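Local coordinates for protein glutathione S-transferase (Agrobacterium tumefaciens, PDB 2YCD) that probably conjugates glutathione to electrophilic compounds, perhaps herbicides among them, as a dimeric member of a novel bacterial class of the glutathione transferase superfamily, at residues V184-E189 with A202-G207; A117-I122 with D178-C183; E159-L164 with K195-L200. One frame throughout, in Å; residues are numbered along the deposited sequence.

Contact 1: V184-E189 with A202-G207; sequences VLRRLE and AYVERG. With GTB (S-(p-nitrobenzyl)glutathione), chain B.
In the all-helical C-terminal domain of this glutathione transferase, segment 184-189, on helix 176-185, packs on helix 198-208, with Leu185 and Val204 at the centre. A beta-branched side chain suits this place because its two methyls diverge and serve different neighbours. With CG1 of Val204 anti to its own backbone N (chi1 168°), CG2 turns to the leucine and lies 3.8 Å from Leu185 CB, while CG1 rests on the aliphatic part of an arginine, 3.9 Å from Arg186 CG. Leucine, forking one carbon further out, can also reach the neighbouring tyrosine: Leu185 CD1 meets the ring edge, in its plane, 4.0 Å from Tyr203 CD2.

Polar groups border this apolar patch. Arg186 bends at chi3 and grips Glu189 side-on with two nitrogens. Arg186 NE meets Glu189 OE2 at 3.0 Å in a nearly straight bond (161°), from above the carboxylate plane; Arg186 NH2 meets Glu189 OE1 at 3.1 Å on the syn side, and NH2 also bonds to Arg30 O. Glu189 is further paired with Lys208. The positive charges of Arg186 and Lys208 should favour the ionised carboxylate and may ease the closeness of Glu205. A water between the two glutamates donates to both, to Glu205 OE2 at 2.7 Å and only weakly to Glu189 OE2.

Arg187 lies on another side of the turn and takes no part in the interhelical packing. One face of its guanidinium has C6' of the nitrobenzyl ring of the bound S-(p-nitrobenzyl)glutathione over it, offset toward the rim, with Arg187 NH2 3.5 Å from that carbon. The same short segment thus builds domain core and pocket wall, an arrangement characteristic of glutathione transferases, whose C-terminal helices line the site for the electrophilic substrate.

Contact 2: A117-I122 with D178-C183; sequences AALNTI and DILMIC. With GTB (S-(p-nitrobenzyl)glutathione), chain C.
Met181 of helix 176-185 lies over Ala118 of helix 105-135, where the short segments run at 38° with their axes 8.8 Å apart. Such closeness suits alanine: its single methyl sits 3.7 Å from the backbone N of Met181, almost on the opposing helix. Starting at the methionine's root, Met181 CB is 4.0 Å from Ala118 CB. The chain then leaves with CG anti to the backbone N (chi1 -174°) and folds back at the next two torsions, as an unbranched, flexible side chain can. That brings SD to 3.8 Å from Ile122 CG1, the two side chains crossing at about a right angle, and curls CE in to 3.7 Å from Ala118 CA. Leu180 fills the neighbouring position, its CB touching Ala118 CB and, more distantly, Leu119 CD2.

Between Ala118 and Ile122 the helix widens into a pi-type turn, and Ala117 O accepts from both Thr121 N and Ile122 N. Away from the packed face, Thr121 OG1 accepts a 2.9 Å hydrogen bond from the ligand amino group N1. Glu85 of the second subunit binds the same ligand and also Thr121, a composite glutathione site at the dimer interface characteristic of glutathione transferases.

Contact 3: E159-L164 with K195-L200; sequences ELSAWL and KDYGNL
Ser161, Asn199 and Leu200 bury the most surface where the last turn of helix 142-164 meets the start of helix 198-208. Between the first two, polar groups interlock. Asn199 offers a carboxamide with an acceptor and a donor side by side, and Ser161 answers with a hydroxyl and a backbone carbonyl. Ser161 OG donates to Asn199 OD1 at a short 2.6 Å, tilted 26° from the carbonyl plane of the amide. Asn199 ND2 returns a 2.9 Å bond to Ser161 O, nearly straight at 163° and lying almost in the amide plane. Asparagine reaches both because its CG stands between the backbone N and the carbonyl carbon (chi1 72°), which carries the amide across to the neighbouring helix. ND2 also bonds to Gly165 O, just past the end of that helix, so one amide nitrogen serves two carbonyls there.

Leu200, one residue on, covers the apolar side. Its CD2 makes most of its contacts: it lies 3.9 Å from Ser161 CA and equally 3.9 Å from Leu160 CG, and touches Leu164 CD2 at 4.1 Å. Small Ser161 lets this methyl come down to the helix backbone, while Leu160 and Leu164 both touch it. Leu164 also runs past Asn199 in the opposite direction, its CB 4.0 Å from Asn199 ND2. Beside them Tyr197, in the N-cap position of helix 198-208, brings its ring obliquely against the serine, Tyr197 CD2 4.0 Å from Ser161 CB, and its hydroxyl bonds to Asp158.

The pairing of donor with acceptor in both directions settles which end of the Asn199 amide is oxygen and fixes its rotation; the joint therefore holds the start of helix 198-208 to helix 142-164 by a polar pair of fixed orientation, with the leucines supplying the apolar contact beside it.

The three contacts lie within one helical bundle. Contacts 1 and 2 share helix 176-185, their centres 10 Å apart, and Tyr203 of contact 1 joins them: Tyr203 OH is 2.7 Å from Asp178 OD1, a probable hydrogen bond. Contacts 1 and 3 share helix 198-208, and the same tyrosine meets contact 3 through Tyr203 CB, 3.9 Å from Leu164 CD2. Contacts 2 and 3 just touch, with Leu160 CD2 4.2 Å from Met181 SD. Contacts 1 and 2 reach ligands in different subunits' glutathione sites, whereas contact 3 is remoter, the Leu160 side chain lying about 12 Å from a bound ligand, although, like contact 2, it borders the second subunit.

Contact 1: V184-E189 with A202-G207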
loop_
_atom_site.group_PDB
_atom_site.type_symbol
_atom_site.label_atom_id
_atom_site.label_comp_id
_atom_site.label_asym_id
_atom_site.label_seq_id
_atom_site.Cartn_x
_atom_site.Cartn_y
_atom_site.Cartn_z
ATOM N N VAL A 184 2.983 3.657 -11.051
ATOM C CA VAL A 184 4.081 3.838 -10.086
ATOM C C VAL A 184 5.432 3.980 -10.823
ATOM O O VAL A 184 6.212 4.914 -10.570
ATOM C CB VAL A 184 4.076 2.661 -9.042
ATOM C CG1 VAL A 184 5.420 2.501 -8.340
ATOM C CG2 VAL A 184 2.920 2.841 -8.018
ATOM N N LEU A 185 5.710 3.067 -11.746
ATOM C CA LEU A 185 6.991 3.079 -12.458
ATOM C C LEU A 185 7.175 4.345 -13.286
ATOM O O LEU A 185 8.307 4.810 -13.457
ATOM C CB LEU A 185 7.115 1.846 -13.360
ATOM C CG LEU A 185 7.320 0.515 -12.634
ATOM C CD1 LEU A 185 7.190 -0.632 -13.613
ATOM C CD2 LEU A 185 8.672 0.476 -11.942
ATOM N N ARG A 186 6.083 4.907 -13.794
ATOM C CA ARG A 186 6.179 6.136 -14.577
ATOM C C ARG A 186 6.750 7.314 -13.802
ATOM O O ARG A 186 7.232 8.258 -14.422
ATOM C CB ARG A 186 4.836 6.501 -15.218
ATOM C CG ARG A 186 4.453 5.595 -16.390
ATOM C CD ARG A 186 3.306 6.224 -17.248
ATOM N NE ARG A 186 3.748 7.504 -17.821
ATOM C CZ ARG A 186 3.144 8.685 -17.680
ATOM N NH1 ARG A 186 2.009 8.794 -17.022
ATOM N NH2 ARG A 186 3.684 9.776 -18.231
ATOM N N ARG A 187 6.716 7.260 -12.462
ATOM C CA ARG A 187 7.366 8.311 -11.674
ATOM C C ARG A 187 8.875 8.351 -11.879
ATOM O O ARG A 187 9.524 9.329 -11.515
ATOM C CB ARG A 187 7.014 8.169 -10.195
ATOM C CG ARG A 187 5.522 8.317 -9.982
ATOM C CD ARG A 187 5.140 8.304 -8.532
ATOM N NE ARG A 187 5.432 9.582 -7.896
ATOM C CZ ARG A 187 4.717 10.104 -6.908
ATOM N NH1 ARG A 187 3.658 9.457 -6.429
ATOM N NH2 ARG A 187 5.079 11.263 -6.385
ATOM N N LEU A 188 9.421 7.313 -12.504
ATOM C CA LEU A 188 10.855 7.259 -12.815
ATOM C C LEU A 188 11.210 7.718 -14.217
ATOM O O LEU A 188 12.402 7.741 -14.562
ATOM C CB LEU A 188 11.396 5.846 -12.632
ATOM C CG LEU A 188 11.388 5.325 -11.202
ATOM C CD1 LEU A 188 11.833 3.876 -11.203
ATOM C CD2 LEU A 188 12.316 6.169 -10.322
ATOM N N GLU A 189 10.225 8.050 -15.046
ATOM C CA GLU A 189 10.526 8.418 -16.440
ATOM C C GLU A 189 11.548 9.555 -16.527
ATOM O O GLU A 189 12.533 9.440 -17.246
ATOM C CB GLU A 189 9.257 8.785 -17.222
ATOM C CG GLU A 189 8.365 7.597 -17.571
ATOM C CD GLU A 189 7.104 7.993 -18.345
ATOM O OE1 GLU A 189 6.749 9.191 -18.354
ATOM O OE2 GLU A 189 6.464 7.098 -18.943
ATOM N N ALA A 202 10.115 -1.622 -21.452
ATOM C CA ALA A 202 9.215 -2.176 -22.457
ATOM C C ALA A 202 7.835 -2.457 -21.864
ATOM O O ALA A 202 6.811 -2.277 -22.533
ATOM C CB ALA A 202 9.818 -3.453 -23.073
ATOM N N TYR A 203 7.821 -2.913 -20.612
ATOM C CA TYR A 203 6.581 -3.163 -19.872
ATOM C C TYR A 203 5.765 -1.866 -19.710
ATOM O O TYR A 203 4.584 -1.818 -20.041
ATOM C CB TYR A 203 6.946 -3.800 -18.526
ATOM C CG TYR A 203 5.815 -3.932 -17.519
ATOM C CD1 TYR A 203 4.766 -4.809 -17.726
ATOM C CD2 TYR A 203 5.816 -3.172 -16.353
ATOM C CE1 TYR A 203 3.737 -4.939 -16.798
ATOM C CE2 TYR A 203 4.809 -3.294 -15.415
ATOM C CZ TYR A 203 3.769 -4.166 -15.632
ATOM O OH TYR A 203 2.752 -4.261 -14.711
ATOM N N VAL A 204 6.415 -0.808 -19.254
ATOM C CA VAL A 204 5.749 0.489 -19.125
ATOM C C VAL A 204 5.216 0.950 -20.490
ATOM O O VAL A 204 4.074 1.402 -20.595
ATOM C CB VAL A 204 6.712 1.525 -18.548
ATOM C CG1 VAL A 204 6.138 2.941 -18.688
ATOM C CG2 VAL A 204 7.004 1.201 -17.086
ATOM N N GLU A 205 6.034 0.829 -21.538
ATOM C CA GLU A 205 5.591 1.225 -22.872
ATOM C C GLU A 205 4.414 0.382 -23.374
ATOM O O GLU A 205 3.509 0.912 -24.047
ATOM C CB GLU A 205 6.745 1.234 -23.889
ATOM C CG GLU A 205 7.822 2.293 -23.597
ATOM C CD GLU A 205 7.281 3.716 -23.531
ATOM O OE1 GLU A 205 6.288 4.018 -24.226
ATOM O OE2 GLU A 205 7.853 4.540 -22.781
ATOM N N ARG A 206 4.391 -0.907 -23.046
ATOM C CA ARG A 206 3.256 -1.756 -23.429
ATOM C C ARG A 206 1.941 -1.230 -22.834
ATOM O O ARG A 206 0.889 -1.239 -23.488
ATOM C CB ARG A 206 3.476 -3.207 -22.991
ATOM C CG ARG A 206 4.393 -3.994 -23.918
ATOM C CD ARG A 206 4.239 -5.505 -23.722
ATOM N NE ARG A 206 4.672 -5.943 -22.409
ATOM C CZ ARG A 206 5.938 -6.097 -22.055
ATOM N NH1 ARG A 206 6.917 -5.826 -22.921
ATOM N NH2 ARG A 206 6.232 -6.520 -20.840
ATOM N N GLY A 207 1.998 -0.790 -21.576
ATOM C CA GLY A 207 0.819 -0.220 -20.938
ATOM C C GLY A 207 0.408 1.114 -21.566
ATOM O O GLY A 207 -0.774 1.358 -21.812
HETATM N N1 GTB B . -2.580 6.747 -0.583
HETATM C CA1 GTB B . -3.270 7.801 -1.340
HETATM C C1 GTB B . -3.809 7.242 -2.633
HETATM O O11 GTB B . -3.106 6.397 -3.227
HETATM O O12 GTB B . -4.913 7.649 -3.066
HETATM C CB1 GTB B . -2.287 8.959 -1.569
HETATM C CG1 GTB B . -2.981 10.149 -2.228
HETATM C CD1 GTB B . -2.005 11.258 -2.567
HETATM O OE1 GTB B . -0.815 11.135 -2.276
HETATM N N2 GTB B . -2.514 12.317 -3.194
HETATM C CA2 GTB B . -1.689 13.457 -3.599
HETATM C C2 GTB B . -2.255 14.754 -3.111
HETATM O O2 GTB B . -3.467 14.954 -3.060
HETATM C CB2 GTB B . -1.719 13.566 -5.136
HETATM S SG2 GTB B . -0.939 12.236 -5.987
HETATM N N3 GTB B . -1.362 15.681 -2.757
HETATM C CA3 GTB B . -1.699 17.026 -2.321
HETATM C C3 GTB B . -1.449 17.276 -0.862
HETATM O O31 GTB B . -0.900 16.395 -0.173
HETATM O O32 GTB B . -1.822 18.386 -0.418
HETATM C "C'" GTB B . 0.785 12.362 -5.616
HETATM C "C1'" GTB B . 1.552 13.108 -6.676
HETATM C "C2'" GTB B . 1.782 14.468 -6.539
HETATM C "C3'" GTB B . 2.500 15.150 -7.520
HETATM C "C4'" GTB B . 2.988 14.464 -8.630
HETATM N N41 GTB B . 3.721 15.152 -9.615
HETATM O O41 GTB B . 4.251 14.550 -10.547
HETATM O O42 GTB B . 3.837 16.359 -9.522
HETATM C "C5'" GTB B . 2.760 13.101 -8.755
HETATM C "C6'" GTB B . 2.046 12.417 -7.775
HETATM O O HOH W 1 8.762 5.116 -20.274
#

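Contact 2: A117-I122 with D178-C183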
loop_
_atom_site.group_PDB
_atom_site.type_symbol
_atom_site.label_atom_id
_atom_site.label_comp_id
_atom_site.label_asym_id
_atom_site.label_seq_id
_atom_site.Cartn_x
_atom_site.Cartn_y
_atom_site.Cartn_z
ATOM N N ALA A 117 1.860 -5.092 -4.044
ATOM C CA ALA A 117 3.297 -4.936 -4.266
ATOM C C ALA A 117 3.632 -3.628 -4.976
ATOM O O ALA A 117 4.613 -2.965 -4.642
ATOM C CB ALA A 117 3.848 -6.110 -5.057
ATOM N N ALA A 118 2.834 -3.261 -5.966
ATOM C CA ALA A 118 3.044 -1.988 -6.646
ATOM C C ALA A 118 3.071 -0.861 -5.627
ATOM O O ALA A 118 3.916 0.029 -5.700
ATOM C CB ALA A 118 1.929 -1.739 -7.686
ATOM N N LEU A 119 2.113 -0.856 -4.702
ATOM C CA LEU A 119 1.944 0.291 -3.799
ATOM C C LEU A 119 2.734 0.195 -2.502
ATOM O O LEU A 119 3.030 1.242 -1.910
ATOM C CB LEU A 119 0.454 0.494 -3.474
ATOM C CG LEU A 119 -0.460 0.694 -4.688
ATOM C CD1 LEU A 119 -1.849 1.157 -4.226
ATOM C CD2 LEU A 119 0.118 1.644 -5.704
ATOM N N ASN A 120 3.092 -1.023 -2.063
ATOM C CA ASN A 120 3.667 -1.216 -0.732
ATOM C C ASN A 120 5.092 -1.788 -0.739
ATOM O O ASN A 120 5.715 -1.909 0.319
ATOM C CB ASN A 120 2.724 -2.095 0.130
ATOM C CG ASN A 120 2.943 -1.928 1.641
ATOM O OD1 ASN A 120 2.967 -0.812 2.163
ATOM N ND2 ASN A 120 3.064 -3.035 2.341
ATOM N N THR A 121 5.585 -2.168 -1.911
ATOM C CA THR A 121 6.978 -2.587 -2.065
ATOM C C THR A 121 7.708 -1.709 -3.099
ATOM O O THR A 121 8.756 -1.100 -2.793
ATOM C CB THR A 121 7.081 -4.085 -2.394
ATOM O OG1 THR A 121 6.637 -4.842 -1.256
ATOM C CG2 THR A 121 8.522 -4.495 -2.721
ATOM N N ILE A 122 7.168 -1.602 -4.308
ATOM C CA ILE A 122 7.846 -0.808 -5.345
ATOM C C ILE A 122 7.701 0.707 -5.106
ATOM O O ILE A 122 8.696 1.446 -5.090
ATOM C CB ILE A 122 7.328 -1.195 -6.746
ATOM C CG1 ILE A 122 7.651 -2.661 -7.059
ATOM C CG2 ILE A 122 7.956 -0.294 -7.837
ATOM C CD1 ILE A 122 9.159 -3.011 -7.013
ATOM N N ASP A 178 -1.330 -4.292 -13.261
ATOM C CA ASP A 178 -0.495 -3.597 -14.223
ATOM C C ASP A 178 -0.794 -2.107 -14.240
ATOM O O ASP A 178 0.119 -1.291 -14.385
ATOM C CB ASP A 178 -0.624 -4.215 -15.626
ATOM C CG ASP A 178 -0.295 -5.687 -15.630
ATOM O OD1 ASP A 178 0.879 -6.055 -15.393
ATOM O OD2 ASP A 178 -1.243 -6.461 -15.851
ATOM N N ILE A 179 -2.061 -1.744 -14.086
ATOM C CA ILE A 179 -2.406 -0.323 -13.997
ATOM C C ILE A 179 -1.635 0.330 -12.846
ATOM O O ILE A 179 -0.968 1.364 -13.028
ATOM C CB ILE A 179 -3.914 -0.121 -13.814
ATOM C CG1 ILE A 179 -4.677 -0.558 -15.081
ATOM C CG2 ILE A 179 -4.219 1.338 -13.417
ATOM C CD1 ILE A 179 -6.204 -0.372 -14.968
ATOM N N LEU A 180 -1.711 -0.267 -11.660
ATOM C CA LEU A 180 -1.055 0.336 -10.497
ATOM C C LEU A 180 0.463 0.319 -10.627
ATOM O O LEU A 180 1.147 1.323 -10.335
ATOM C CB LEU A 180 -1.501 -0.356 -9.206
ATOM C CG LEU A 180 -2.983 -0.163 -8.854
ATOM C CD1 LEU A 180 -3.350 -1.053 -7.672
ATOM C CD2 LEU A 180 -3.321 1.315 -8.567
ATOM N N MET A 181 1.008 -0.796 -11.112
ATOM C CA MET A 181 2.460 -0.908 -11.231
ATOM C C MET A 181 3.044 0.037 -12.287
ATOM O O MET A 181 4.075 0.680 -12.043
ATOM C CB MET A 181 2.863 -2.351 -11.552
ATOM C CG MET A 181 4.390 -2.583 -11.545
ATOM S SD MET A 181 5.116 -2.522 -9.883
ATOM C CE MET A 181 4.605 -4.123 -9.239
ATOM N N ILE A 182 2.389 0.136 -13.435
ATOM C CA ILE A 182 2.879 1.025 -14.475
ATOM C C ILE A 182 2.779 2.490 -14.058
ATOM O O ILE A 182 3.690 3.275 -14.302
ATOM C CB ILE A 182 2.219 0.709 -15.821
ATOM C CG1 ILE A 182 2.780 -0.627 -16.315
ATOM C CG2 ILE A 182 2.509 1.815 -16.861
ATOM C CD1 ILE A 182 2.045 -1.238 -17.506
ATOM N N CYS A 183 1.689 2.875 -13.400
ATOM C CA CYS A 183 1.587 4.264 -12.957
ATOM C C CYS A 183 2.653 4.612 -11.915
ATOM O O CYS A 183 3.183 5.729 -11.934
ATOM C CB CYS A 183 0.180 4.589 -12.448
ATOM S SG CYS A 183 -1.089 4.637 -13.755
HETATM N N1 GTB C . 5.219 -4.853 1.317
HETATM C CA1 GTB C . 5.727 -6.037 2.024
HETATM C C1 GTB C . 4.634 -6.649 2.862
HETATM O O11 GTB C . 3.845 -5.867 3.433
HETATM O O12 GTB C . 4.568 -7.897 2.970
HETATM C CB1 GTB C . 6.943 -5.617 2.864
HETATM C CG1 GTB C . 7.607 -6.828 3.515
HETATM C CD1 GTB C . 8.738 -6.424 4.440
HETATM O OE1 GTB C . 9.034 -5.235 4.562
HETATM N N2 GTB C . 9.344 -7.414 5.094
HETATM C CA2 GTB C . 10.441 -7.175 6.033
HETATM C C2 GTB C . 11.636 -8.021 5.720
HETATM O O2 GTB C . 11.524 -9.171 5.302
HETATM C CB2 GTB C . 9.995 -7.626 7.438
HETATM S SG2 GTB C . 8.698 -6.667 8.145
HETATM N N3 GTB C . 12.823 -7.454 5.945
HETATM C CA3 GTB C . 14.102 -8.123 5.771
HETATM C C3 GTB C . 14.901 -7.620 4.604
HETATM O O31 GTB C . 14.488 -6.641 3.953
HETATM O O32 GTB C . 15.962 -8.237 4.351
HETATM C "C'" GTB C . 9.382 -5.064 8.444
HETATM C "C1'" GTB C . 9.881 -4.902 9.856
HETATM C "C2'" GTB C . 11.213 -5.140 10.154
HETATM C "C3'" GTB C . 11.669 -4.979 11.461
HETATM C "C4'" GTB C . 10.787 -4.576 12.462
HETATM N N41 GTB C . 11.251 -4.405 13.780
HETATM O O41 GTB C . 10.519 -3.948 14.655
HETATM O O42 GTB C . 12.401 -4.703 14.039
HETATM C "C5'" GTB C . 9.457 -4.331 12.153
HETATM C "C6'" GTB C . 9.000 -4.488 10.848
#

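Contact 3: E159-L164 with K195-L200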
loop_
_atom_site.group_PDB
_atom_site.type_symbol
_atom_site.label_atom_id
_atom_site.label_comp_id
_atom_site.label_asym_id
_atom_site.label_seq_id
_atom_site.Cartn_x
_atom_site.Cartn_y
_atom_site.Cartn_z
ATOM N N GLU A 159 15.239 -6.829 -8.697
ATOM C CA GLU A 159 14.340 -7.904 -8.287
ATOM C C GLU A 159 13.074 -7.979 -9.151
ATOM O O GLU A 159 12.647 -9.063 -9.582
ATOM C CB GLU A 159 13.995 -7.742 -6.797
ATOM C CG GLU A 159 15.203 -8.051 -5.891
ATOM C CD GLU A 159 15.178 -7.349 -4.543
ATOM O OE1 GLU A 159 14.226 -6.602 -4.228
ATOM O OE2 GLU A 159 16.130 -7.543 -3.760
ATOM N N LEU A 160 12.461 -6.827 -9.412
ATOM C CA LEU A 160 11.257 -6.800 -10.227
ATOM C C LEU A 160 11.532 -7.253 -11.663
ATOM O O LEU A 160 10.750 -7.986 -12.269
ATOM C CB LEU A 160 10.665 -5.380 -10.235
ATOM C CG LEU A 160 9.368 -5.219 -11.034
ATOM C CD1 LEU A 160 8.241 -6.051 -10.438
ATOM C CD2 LEU A 160 8.952 -3.746 -11.119
ATOM N N SER A 161 12.652 -6.786 -12.203
ATOM C CA SER A 161 13.052 -7.122 -13.574
ATOM C C SER A 161 13.321 -8.622 -13.726
ATOM O O SER A 161 12.880 -9.241 -14.699
ATOM C CB SER A 161 14.290 -6.309 -13.930
ATOM O OG SER A 161 14.774 -6.670 -15.219
ATOM N N ALA A 162 14.002 -9.196 -12.736
ATOM C CA ALA A 162 14.324 -10.617 -12.786
ATOM C C ALA A 162 13.048 -11.427 -12.719
ATOM O O ALA A 162 12.877 -12.434 -13.417
ATOM C CB ALA A 162 15.245 -10.989 -11.648
ATOM N N TRP A 163 12.128 -10.998 -11.871
ATOM C CA TRP A 163 10.908 -11.742 -11.748
ATOM C C TRP A 163 10.049 -11.647 -13.030
ATOM O O TRP A 163 9.476 -12.649 -13.486
ATOM C CB TRP A 163 10.151 -11.329 -10.477
ATOM C CG TRP A 163 8.957 -12.168 -10.315
ATOM C CD1 TRP A 163 8.846 -13.347 -9.627
ATOM C CD2 TRP A 163 7.697 -11.934 -10.929
ATOM N NE1 TRP A 163 7.576 -13.847 -9.768
ATOM C CE2 TRP A 163 6.855 -13.001 -10.573
ATOM C CE3 TRP A 163 7.200 -10.931 -11.763
ATOM C CZ2 TRP A 163 5.531 -13.081 -11.003
ATOM C CZ3 TRP A 163 5.896 -11.021 -12.187
ATOM C CH2 TRP A 163 5.076 -12.077 -11.805
ATOM N N LEU A 164 9.966 -10.456 -13.627
ATOM C CA LEU A 164 9.116 -10.261 -14.786
ATOM C C LEU A 164 9.597 -11.087 -15.979
ATOM O O LEU A 164 8.786 -11.613 -16.726
ATOM C CB LEU A 164 9.018 -8.771 -15.161
ATOM C CG LEU A 164 8.064 -8.427 -16.307
ATOM C CD1 LEU A 164 6.592 -8.563 -15.869
ATOM C CD2 LEU A 164 8.346 -7.026 -16.846
ATOM N N LYS A 195 15.870 3.171 -18.318
ATOM C CA LYS A 195 16.633 2.820 -19.518
ATOM C C LYS A 195 17.617 1.685 -19.223
ATOM O O LYS A 195 18.011 0.946 -20.123
ATOM C CB LYS A 195 17.369 4.043 -20.075
ATOM C CG LYS A 195 16.446 5.191 -20.484
ATOM C CD LYS A 195 17.227 6.468 -20.768
ATOM C CE LYS A 195 18.129 6.318 -21.985
ATOM N NZ LYS A 195 18.777 7.608 -22.360
ATOM N N ASP A 196 18.003 1.540 -17.959
ATOM C CA ASP A 196 18.915 0.476 -17.566
ATOM C C ASP A 196 18.200 -0.840 -17.266
ATOM O O ASP A 196 18.837 -1.829 -16.919
ATOM C CB ASP A 196 19.760 0.905 -16.363
ATOM C CG ASP A 196 20.775 1.967 -16.723
ATOM O OD1 ASP A 196 21.349 1.881 -17.831
ATOM O OD2 ASP A 196 20.994 2.888 -15.906
ATOM N N TYR A 197 16.875 -0.842 -17.416
ATOM C CA TYR A 197 16.071 -2.034 -17.180
ATOM C C TYR A 197 15.166 -2.292 -18.380
ATOM O O TYR A 197 13.969 -1.982 -18.359
ATOM C CB TYR A 197 15.244 -1.877 -15.894
ATOM C CG TYR A 197 16.120 -1.794 -14.667
ATOM C CD1 TYR A 197 16.597 -0.571 -14.215
ATOM C CD2 TYR A 197 16.484 -2.940 -13.971
ATOM C CE1 TYR A 197 17.416 -0.486 -13.119
ATOM C CE2 TYR A 197 17.299 -2.871 -12.862
ATOM C CZ TYR A 197 17.765 -1.647 -12.439
ATOM O OH TYR A 197 18.575 -1.585 -11.338
ATOM N N GLY A 198 15.741 -2.852 -19.439
ATOM C CA GLY A 198 15.058 -2.947 -20.711
ATOM C C GLY A 198 13.671 -3.554 -20.621
ATOM O O GLY A 198 12.744 -3.057 -21.259
ATOM N N ASN A 199 13.513 -4.634 -19.853
ATOM C CA ASN A 199 12.202 -5.272 -19.790
ATOM C C ASN A 199 11.175 -4.433 -19.015
ATOM O O ASN A 199 10.006 -4.437 -19.358
ATOM C CB ASN A 199 12.256 -6.754 -19.337
ATOM C CG ASN A 199 12.592 -6.931 -17.864
ATOM O OD1 ASN A 199 13.182 -6.064 -17.224
ATOM N ND2 ASN A 199 12.261 -8.094 -17.343
ATOM N N LEU A 200 11.628 -3.676 -18.019
ATOM C CA LEU A 200 10.716 -2.777 -17.302
ATOM C C LEU A 200 10.284 -1.597 -18.159
ATOM O O LEU A 200 9.106 -1.209 -18.149
ATOM C CB LEU A 200 11.350 -2.300 -15.990
ATOM C CG LEU A 200 11.713 -3.361 -14.942
ATOM C CD1 LEU A 200 12.166 -2.670 -13.675
ATOM C CD2 LEU A 200 10.567 -4.310 -14.655
#